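Local coordinates for protein geranylgeranyl pyrophosphate synthase (Corynebacterium glutamicum, PDB 3LK5) that probably catalyses chain-building prenyl transfer in isoprenoid biosynthesis, as a magnesium-dependent member of the FPP/GGPP synthase family, at residues A[41-44]-A[45-49]; A[143-146]-A[147-151]; A[225-228]-A[229-233]; A[237-240]-A[241-245]; A[318-321]-A[322-326]. All coordinates share one frame; numbering follows the deposited sequence.

Contact 1 (A[41-44]-A[45-49])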
# COMPACT_ATOMS: atom_id res chain seq x y z
N ALA A 41 11.47 -15.91 4.68
CA ALA A 41 12.78 -16.58 4.73
C ALA A 41 13.18 -17.20 3.38
O ALA A 41 14.38 -17.15 3.01
CB ALA A 41 12.79 -17.63 5.86
N ASP A 42 12.22 -17.77 2.65
CA ASP A 42 12.47 -18.30 1.27
C ASP A 42 13.00 -17.20 0.32
O ASP A 42 13.67 -17.51 -0.69
CB ASP A 42 11.21 -18.93 0.65
CG ASP A 42 10.80 -20.29 1.29
OD1 ASP A 42 11.64 -20.97 1.91
OD2 ASP A 42 9.61 -20.70 1.14
N ILE A 43 12.72 -15.93 0.63
CA ILE A 43 13.19 -14.78 -0.17
C ILE A 43 14.60 -14.35 0.24
O ILE A 43 15.49 -14.18 -0.62
CB ILE A 43 12.23 -13.54 -0.13
CG1 ILE A 43 10.83 -13.91 -0.62
CG2 ILE A 43 12.84 -12.39 -0.99
CD1 ILE A 43 9.81 -12.81 -0.44
N GLY A 44 14.84 -14.21 1.53
CA GLY A 44 16.22 -14.01 1.99
C GLY A 44 16.32 -13.41 3.37
O GLY A 44 15.38 -12.80 3.86
N ALA A 45 17.48 -13.57 4.01
CA ALA A 45 17.70 -13.07 5.37
C ALA A 45 17.48 -11.57 5.55
O ALA A 45 16.88 -11.15 6.54
CB ALA A 45 19.11 -13.51 5.90
N PRO A 46 17.92 -10.72 4.58
CA PRO A 46 17.69 -9.28 4.81
C PRO A 46 16.20 -8.91 4.82
O PRO A 46 15.81 -7.91 5.41
CB PRO A 46 18.38 -8.62 3.58
CG PRO A 46 19.39 -9.62 3.16
CD PRO A 46 18.69 -10.94 3.34
N VAL A 47 15.38 -9.73 4.14
CA VAL A 47 13.93 -9.51 4.14
C VAL A 47 13.35 -9.95 5.51
O VAL A 47 12.50 -9.28 6.07
CB VAL A 47 13.23 -10.27 3.00
CG1 VAL A 47 11.75 -9.83 2.86
CG2 VAL A 47 13.94 -10.00 1.66
N THR A 48 13.83 -11.08 6.02
CA THR A 48 13.53 -11.46 7.41
C THR A 48 13.89 -10.34 8.37
O THR A 48 13.08 -10.00 9.23
CB THR A 48 14.25 -12.74 7.79
OG1 THR A 48 13.69 -13.80 7.01
CG2 THR A 48 14.10 -13.05 9.31
N ASP A 49 15.08 -9.74 8.22
CA ASP A 49 15.50 -8.61 9.09
C ASP A 49 14.57 -7.39 8.98
O ASP A 49 14.20 -6.77 10.00
CB ASP A 49 16.97 -8.20 8.81
CG ASP A 49 17.97 -9.33 9.06
OD1 ASP A 49 17.62 -10.28 9.79
OD2 ASP A 49 19.11 -9.29 8.52

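Contact 2 (A[143-146]-A[147-151])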
# COMPACT_ATOMS: atom_id res chain seq x y z
N PHE A 143 18.84 2.89 2.19
CA PHE A 143 18.27 3.88 3.11
C PHE A 143 17.27 3.26 4.09
O PHE A 143 16.65 2.23 3.81
CB PHE A 143 17.56 5.01 2.34
CG PHE A 143 17.83 6.40 2.88
CD1 PHE A 143 18.37 7.38 2.05
CD2 PHE A 143 17.54 6.72 4.22
CE1 PHE A 143 18.62 8.68 2.55
CE2 PHE A 143 17.79 8.00 4.73
CZ PHE A 143 18.33 8.98 3.89
N GLY A 144 17.15 3.91 5.26
CA GLY A 144 16.07 3.66 6.19
C GLY A 144 14.78 4.24 5.62
O GLY A 144 13.71 3.76 5.96
N VAL A 145 14.88 5.27 4.78
CA VAL A 145 13.71 5.79 4.07
C VAL A 145 13.21 4.73 3.08
O VAL A 145 12.00 4.47 3.00
CB VAL A 145 14.00 7.12 3.34
CG1 VAL A 145 12.91 7.44 2.31
CG2 VAL A 145 14.11 8.25 4.36
N SER A 146 14.14 4.09 2.36
CA SER A 146 13.75 3.03 1.43
C SER A 146 13.12 1.84 2.13
O SER A 146 12.10 1.32 1.67
CB SER A 146 14.95 2.57 0.60
OG SER A 146 15.50 3.65 -0.11
N VAL A 147 13.75 1.38 3.20
CA VAL A 147 13.21 0.24 3.94
C VAL A 147 11.87 0.61 4.51
O VAL A 147 10.97 -0.23 4.52
CB VAL A 147 14.17 -0.27 5.06
CG1 VAL A 147 13.51 -1.36 5.91
CG2 VAL A 147 15.47 -0.80 4.43
N SER A 148 11.74 1.85 4.98
CA SER A 148 10.48 2.32 5.59
C SER A 148 9.33 2.34 4.58
O SER A 148 8.20 1.95 4.90
CB SER A 148 10.61 3.73 6.18
OG SER A 148 11.49 3.75 7.28
N ILE A 149 9.60 2.83 3.37
CA ILE A 149 8.54 2.88 2.37
C ILE A 149 8.05 1.45 2.10
O ILE A 149 6.83 1.19 2.11
CB ILE A 149 9.00 3.57 1.05
CG1 ILE A 149 9.18 5.08 1.29
CG2 ILE A 149 7.95 3.39 -0.04
CD1 ILE A 149 9.83 5.76 0.13
N LEU A 150 8.99 0.52 1.92
CA LEU A 150 8.62 -0.85 1.52
C LEU A 150 8.01 -1.61 2.71
O LEU A 150 7.09 -2.42 2.52
CB LEU A 150 9.82 -1.62 0.94
CG LEU A 150 10.39 -1.03 -0.34
CD1 LEU A 150 11.69 -1.72 -0.67
CD2 LEU A 150 9.37 -1.24 -1.48
N ALA A 151 8.49 -1.32 3.92
CA ALA A 151 7.90 -1.96 5.12
C ALA A 151 6.46 -1.55 5.27
O ALA A 151 5.58 -2.37 5.57
CB ALA A 151 8.68 -1.59 6.40

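Contact 3 (A[225-228]-A[229-233])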
# COMPACT_ATOMS: atom_id res chain seq x y z
N LEU A 225 -16.35 1.08 13.04
CA LEU A 225 -17.69 0.67 13.53
C LEU A 225 -18.52 0.08 12.40
O LEU A 225 -19.17 -0.95 12.57
CB LEU A 225 -18.50 1.88 14.07
CG LEU A 225 -18.01 2.27 15.49
CD1 LEU A 225 -18.47 3.72 15.85
CD2 LEU A 225 -18.43 1.26 16.58
N HIS A 226 -18.50 0.78 11.27
CA HIS A 226 -19.21 0.34 10.07
C HIS A 226 -18.75 -1.07 9.66
O HIS A 226 -19.57 -1.96 9.41
CB HIS A 226 -18.99 1.37 8.93
CG HIS A 226 -19.83 1.12 7.71
ND1 HIS A 226 -19.73 1.90 6.57
CD2 HIS A 226 -20.73 0.15 7.44
CE1 HIS A 226 -20.54 1.41 5.65
NE2 HIS A 226 -21.17 0.36 6.15
N LEU A 227 -17.43 -1.27 9.63
CA LEU A 227 -16.89 -2.58 9.25
C LEU A 227 -17.40 -3.72 10.17
O LEU A 227 -17.90 -4.76 9.69
CB LEU A 227 -15.35 -2.49 9.28
CG LEU A 227 -14.58 -3.80 9.04
CD1 LEU A 227 -14.94 -4.27 7.58
CD2 LEU A 227 -13.05 -3.60 9.24
N GLY A 228 -17.26 -3.51 11.47
CA GLY A 228 -17.72 -4.51 12.45
C GLY A 228 -19.21 -4.76 12.33
O GLY A 228 -19.66 -5.93 12.32
N ALA A 229 -19.99 -3.69 12.20
CA ALA A 229 -21.45 -3.86 12.04
C ALA A 229 -21.83 -4.59 10.76
O ALA A 229 -22.76 -5.43 10.78
CB ALA A 229 -22.21 -2.49 12.17
N SER A 230 -21.13 -4.31 9.65
CA SER A 230 -21.39 -5.01 8.38
C SER A 230 -21.07 -6.49 8.49
O SER A 230 -21.81 -7.33 7.98
CB SER A 230 -20.54 -4.38 7.25
OG SER A 230 -21.07 -3.08 6.96
N ILE A 231 -20.00 -6.82 9.21
CA ILE A 231 -19.63 -8.25 9.40
C ILE A 231 -20.78 -9.00 10.10
O ILE A 231 -21.13 -10.13 9.71
CB ILE A 231 -18.31 -8.39 10.16
CG1 ILE A 231 -17.16 -7.88 9.28
CG2 ILE A 231 -18.03 -9.90 10.59
CD1 ILE A 231 -15.84 -7.66 10.04
N ALA A 232 -21.41 -8.31 11.06
CA ALA A 232 -22.52 -8.87 11.85
C ALA A 232 -23.86 -8.79 11.14
O ALA A 232 -24.84 -9.35 11.62
CB ALA A 232 -22.61 -8.17 13.22
N GLY A 233 -23.91 -8.14 9.98
CA GLY A 233 -25.16 -8.10 9.21
C GLY A 233 -26.09 -7.03 9.77
O GLY A 233 -27.32 -7.13 9.64

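Contact 4 (A[237-240]-A[241-245])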
# COMPACT_ATOMS: atom_id res chain seq x y z
N GLN A 237 -30.29 1.14 9.80
CA GLN A 237 -30.58 2.05 10.91
C GLN A 237 -29.51 2.03 11.97
O GLN A 237 -29.10 3.07 12.48
CB GLN A 237 -31.96 1.71 11.55
CG GLN A 237 -33.09 1.81 10.54
CD GLN A 237 -33.04 0.73 9.42
OE1 GLN A 237 -32.85 -0.46 9.68
NE2 GLN A 237 -33.22 1.17 8.16
N LEU A 238 -29.04 0.84 12.30
CA LEU A 238 -27.98 0.70 13.28
C LEU A 238 -26.68 1.27 12.71
O LEU A 238 -26.00 2.04 13.38
CB LEU A 238 -27.80 -0.78 13.67
CG LEU A 238 -26.50 -0.88 14.50
CD1 LEU A 238 -26.76 -0.51 15.95
CD2 LEU A 238 -25.94 -2.24 14.41
N ILE A 239 -26.35 0.91 11.48
CA ILE A 239 -25.14 1.44 10.85
C ILE A 239 -25.19 2.99 10.79
O ILE A 239 -24.18 3.67 10.99
CB ILE A 239 -24.95 0.83 9.43
CG1 ILE A 239 -24.51 -0.64 9.57
CG2 ILE A 239 -23.89 1.62 8.65
CD1 ILE A 239 -24.38 -1.44 8.22
N ASP A 240 -26.37 3.54 10.50
CA ASP A 240 -26.48 5.00 10.44
C ASP A 240 -26.16 5.66 11.79
O ASP A 240 -25.42 6.67 11.86
CB ASP A 240 -27.90 5.41 9.97
CG ASP A 240 -27.91 6.78 9.38
OD1 ASP A 240 -28.47 7.69 10.01
OD2 ASP A 240 -27.32 6.96 8.29
N ALA A 241 -26.71 5.10 12.87
CA ALA A 241 -26.44 5.62 14.21
C ALA A 241 -24.97 5.55 14.58
O ALA A 241 -24.42 6.52 15.12
CB ALA A 241 -27.28 4.92 15.24
N LEU A 242 -24.33 4.40 14.27
CA LEU A 242 -22.89 4.23 14.53
C LEU A 242 -22.00 5.18 13.72
O LEU A 242 -20.99 5.73 14.23
CB LEU A 242 -22.50 2.77 14.23
CG LEU A 242 -23.20 1.73 15.11
CD1 LEU A 242 -22.72 0.29 14.70
CD2 LEU A 242 -22.99 1.98 16.61
N LEU A 243 -22.37 5.39 12.46
CA LEU A 243 -21.61 6.28 11.59
C LEU A 243 -21.71 7.72 12.07
O LEU A 243 -20.72 8.45 11.99
CB LEU A 243 -22.05 6.17 10.11
CG LEU A 243 -21.51 4.96 9.33
CD1 LEU A 243 -22.27 4.84 7.95
CD2 LEU A 243 -19.99 5.04 9.12
N HIS A 244 -22.88 8.12 12.57
CA HIS A 244 -23.04 9.48 13.12
C HIS A 244 -22.23 9.64 14.40
O HIS A 244 -21.54 10.63 14.59
CB HIS A 244 -24.50 9.78 13.42
CG HIS A 244 -25.30 10.19 12.22
ND1 HIS A 244 -25.07 11.37 11.55
CD2 HIS A 244 -26.40 9.64 11.64
CE1 HIS A 244 -25.96 11.51 10.57
NE2 HIS A 244 -26.78 10.47 10.61
N TYR A 245 -22.34 8.66 15.29
CA TYR A 245 -21.46 8.62 16.46
C TYR A 245 -19.99 8.73 16.06
O TYR A 245 -19.23 9.55 16.62
CB TYR A 245 -21.72 7.34 17.27
CG TYR A 245 -20.68 6.99 18.33
CD1 TYR A 245 -20.91 7.27 19.70
CD2 TYR A 245 -19.47 6.34 17.97
CE1 TYR A 245 -19.96 6.89 20.68
CE2 TYR A 245 -18.51 5.99 18.90
CZ TYR A 245 -18.76 6.25 20.26
OH TYR A 245 -17.79 5.86 21.15

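Contact 5 (A[318-321]-A[322-326])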
# COMPACT_ATOMS: atom_id res chain seq x y z
N ALA A 318 7.18 27.55 23.57
CA ALA A 318 6.31 28.02 24.64
C ALA A 318 5.75 29.43 24.36
O ALA A 318 4.57 29.72 24.63
CB ALA A 318 7.06 28.00 25.99
N VAL A 319 6.61 30.29 23.82
CA VAL A 319 6.21 31.67 23.50
C VAL A 319 5.11 31.67 22.43
O VAL A 319 4.12 32.39 22.57
CB VAL A 319 7.47 32.55 23.12
CG1 VAL A 319 7.06 33.81 22.35
CG2 VAL A 319 8.27 32.88 24.37
N ILE A 320 5.26 30.85 21.40
CA ILE A 320 4.21 30.73 20.36
C ILE A 320 2.93 30.17 21.01
O ILE A 320 1.81 30.62 20.72
CB ILE A 320 4.61 29.75 19.24
CG1 ILE A 320 5.89 30.18 18.48
CG2 ILE A 320 3.44 29.46 18.28
CD1 ILE A 320 5.92 31.59 17.96
N THR A 321 3.12 29.17 21.87
CA THR A 321 2.00 28.52 22.53
C THR A 321 1.19 29.51 23.38
O THR A 321 -0.05 29.51 23.33
CB THR A 321 2.50 27.36 23.38
OG1 THR A 321 3.05 26.37 22.50
CG2 THR A 321 1.33 26.75 24.12
N GLU A 322 1.89 30.35 24.14
CA GLU A 322 1.21 31.38 24.96
C GLU A 322 0.49 32.41 24.07
O GLU A 322 -0.59 32.88 24.43
CB GLU A 322 2.15 32.05 25.99
CG GLU A 322 2.61 31.13 27.16
CD GLU A 322 1.45 30.33 27.82
OE1 GLU A 322 0.32 30.84 27.91
OE2 GLU A 322 1.66 29.17 28.24
N HIS A 323 1.08 32.76 22.92
CA HIS A 323 0.40 33.66 21.97
C HIS A 323 -0.91 32.99 21.50
O HIS A 323 -1.95 33.65 21.47
CB HIS A 323 1.26 34.03 20.75
CG HIS A 323 2.34 35.04 21.02
ND1 HIS A 323 2.10 36.26 21.61
CD2 HIS A 323 3.66 35.03 20.71
CE1 HIS A 323 3.24 36.94 21.71
NE2 HIS A 323 4.19 36.23 21.14
N ILE A 324 -0.86 31.70 21.18
CA ILE A 324 -2.05 30.96 20.80
C ILE A 324 -3.11 30.97 21.91
O ILE A 324 -4.27 31.30 21.66
CB ILE A 324 -1.70 29.49 20.37
CG1 ILE A 324 -0.97 29.52 19.03
CG2 ILE A 324 -2.98 28.60 20.25
CD1 ILE A 324 -0.30 28.17 18.65
N ARG A 325 -2.71 30.64 23.14
CA ARG A 325 -3.64 30.68 24.27
C ARG A 325 -4.31 32.05 24.44
O ARG A 325 -5.53 32.12 24.70
CB ARG A 325 -2.93 30.33 25.59
CG ARG A 325 -3.94 30.02 26.72
CD ARG A 325 -3.31 30.12 28.14
NE ARG A 325 -2.03 29.40 28.23
CZ ARG A 325 -1.92 28.07 28.38
NH1 ARG A 325 -3.01 27.30 28.49
NH2 ARG A 325 -0.71 27.52 28.44
N ALA A 326 -3.53 33.13 24.31
CA ALA A 326 -4.06 34.48 24.55
C ALA A 326 -5.16 34.87 23.55
O ALA A 326 -5.93 35.79 23.81
CB ALA A 326 -2.93 35.54 24.56

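Contact 1 (A[41-44]-A[45-49])
V47 reaches back to I43 across the bend at G44, the residue at which helix 21-43 gives way to helix 45-59. The V47 side chain starts close to the backbone: its CB lies 3.4 Å from G44 O. From there it forks. CG1 is anti to the backbone N (chi1 -170°), which leaves CG2 as the branch that meets the first helix, 3.7 Å from CG2 of I43, methyl against methyl with the two side chains crossing at a slant. G44 ends one helix and N-caps the next, at backbone angles (phi and psi both 161°) that strongly favour glycine. Its carbonyl oxygen takes a nearly straight bond from T48 N at 3.2 Å, with the donor in the carbonyl plane, and a weak, bent one from V47 N. P46 fits the first turn well, having no N-H to give; its CD packs 3.4 Å from G44 C. T48 OG1 rests 3.7 Å from A41 CA. The bend thus joins two helices into a hairpin: I40 of the first touches V47 and T48 of the second, I43 and V47 pack on G189 of the second subunit, and P46 meets Y196 of that subunit.

Contact 2 (A[143-146]-A[147-151])
V145 and I149, S146 and L150, and V147 and F143 meet one turn apart at the start of helix 144-164. S146 acts through its backbone: its carbonyl oxygen accepts L150 N at 3.2 Å, and the L150 side chain leans over the same oxygen, CG 3.5 Å from S146 O. V147 gives its N-H to F143 O at 3.1 Å, the donor standing well above the carbonyl plane, while its CG2 methyl lies against that oxygen at 3.3 Å. V145 joins I149 by backbone and side chain together. I149 N bonds to V145 O at 2.9 Å, and the two side chains run alongside each other, pointing the same way, with V145 CG1 4.1 Å from I149 CD1. One turn is gripped twice: G144 O accepts both S148 N and S148 OG, the hydroxyl at 2.6 Å, from opposite faces of the carbonyl plane. The S148 torsion (chi1 -67°) sets OG beside its own backbone N and so turns it back along the helix to that oxygen. In the fold, S148 leans on I106 and I110 of helix 87-111, and V145 on I110. That helix carries D108, a magnesium ligand of this protein, though no metal is bound in this chain. S146, V147, I149 and L150 pack respectively on I111, I195, H107 and Q191 of the second subunit, so this stretch is wedged between helix 87-111 and the dimer partner.

Contact 3 (A[225-228]-A[229-233])
L225 to I231 belong to the C-terminal part of helix 205-231, with regular i to i+4 bonds. A229 N reaches L225 O, I231 N reaches L227 O, and S230 N meets H226 O at 2.8 Å, almost in line with the carbonyl bond. A232 N closes on G228 O at a longer 3.2 Å, and at G233 the chain turns to positive phi (81°). Beside this ladder, S230 folds its hydroxyl back toward H226: OG stands 3.1 Å from H226 O and 3.3 Å from H226 CD2, approaching the imidazole obliquely. The ring extends away from the backbone N (chi1 -172°), and its polar ND1 is hydrogen-bonded to R223, one turn earlier. I231 puts CG1 3.2 Å from L227 O and extends CD1 to 4.2 Å from L227 CG, the two chains slanting across one another. Around this turn, L227 and I231 pack on T176 of helix 170-199, and I231 also touches F74, V90 and A93. R175 extends the polar network, NE bonding to S230 O and NH1 to I231 O, two carbonyls of the last turn. The chain leaves the helix in a Schellman motif, with positive phi at G233, which suits glycine, and bonds back into the last turn; G233 N to S230 O is one bond at that end. This classic C-cap is set inside an all-helical prenyl synthase fold.

Contact 4 (A[237-240]-A[241-245])
L238 and L242, and I239 and L243, are the apolar pairs, each one turn apart near the start of helix 236-263. L238 is extended from its backbone N (chi1 170°), which carries CG to within 4.0 Å of L242 CD1 where the two leucines slant across each other. I239 and L243 instead run alongside, both leading the same way, and CG2 of I239 lies 3.7 Å from CD1 of L243. D240 and H244 meet on another side. The D240 carboxylate stands nearly upright to the H244 ring, their planes 84° apart, with OD1 3.3 Å from H244 CD2; H244 CD2 also comes 3.1 Å from D240 O, obliquely to the ring. The H244 imidazole stacks on the ring of H347. Backbone bonds make up the third kind: A241 N to Q237 O, L242 N to L238 O at 3.0 Å, L243 N to I239 O, and H244 N to D240 O. Just ahead of this stretch, S235 OG accepts L238 N. Y245 OH bonds to L361 O and to Y69 OH, tying the helix to two others. L238 and A241 touch V351, I239, L242 and L243 pack on helix 205-231, and D240 is exposed: an amphipathic stretch of regular alpha-helix packed in an all-alpha polyprenyl synthetase fold.

Contact 5 (A[318-321]-A[322-326])
A318 to R325 form a regular helical stretch within helix 314-326, with E322 N to A318 O, H323 N to V319 O, I324 N to I320 O and R325 N to T321 O all bonded at 2.8 to 3.1 Å. H323 lies alongside V319: NE2 is 3.9 Å from V319 CG1, and CD2 is 3.3 Å from V319 O, so the imidazole lies obliquely against the preceding turn. On the buried face, I324 CG1 sits 3.4 Å from I320 O, and its CD1 continues to 4.0 Å from I320 CG2, the two isoleucines slanting across each other. The T321 hydroxyl is bonded to I317 O, one turn back. The salt bridge lies on the exposed side. E322 bends at chi2 (-47°) and R325 at chi3 (-48°), which brings the ends of the two chains together. R325 meets E322 side-on with two nitrogens, one to each oxygen: NE to OE1 at 2.8 Å and NH2 to OE2 at 2.9 Å, both nearly straight and on the syn side of the carboxylate. The other terminal guanidinium nitrogen, NH1, makes a long, weak ion pair with E330. I304 touches both H323 and I324, I277 packs against T321, and F263 touches R325. The chemistry differs between the two sides: the isoleucines I320 and I324 pack on I277, while the paired bonds of the exposed salt bridge fix the rotation of both charged groups and would probably favour the ionised carboxylate of E322.

From the N terminus, the contacts follow one another in series; none nests within or crosses another, and none closes a long loop: contact 1 bends between two helices, and the others lie along single helices. Contact 1 joins helices 21-43 and 45-59, and contact 2 opens helix 144-164; their centres are 15 Å apart, they do not meet, and both touch the second subunit. Contacts 3 and 4 lie on the successive helices 205-231 and 236-263 and are the only two that touch, with L225 against Y245 and L242, H226 against I239, and A229 against L242. Contact 5, on helix 314-326, stands apart, about 39 Å from contact 4 between centres, and across the chain's centre from contact 3.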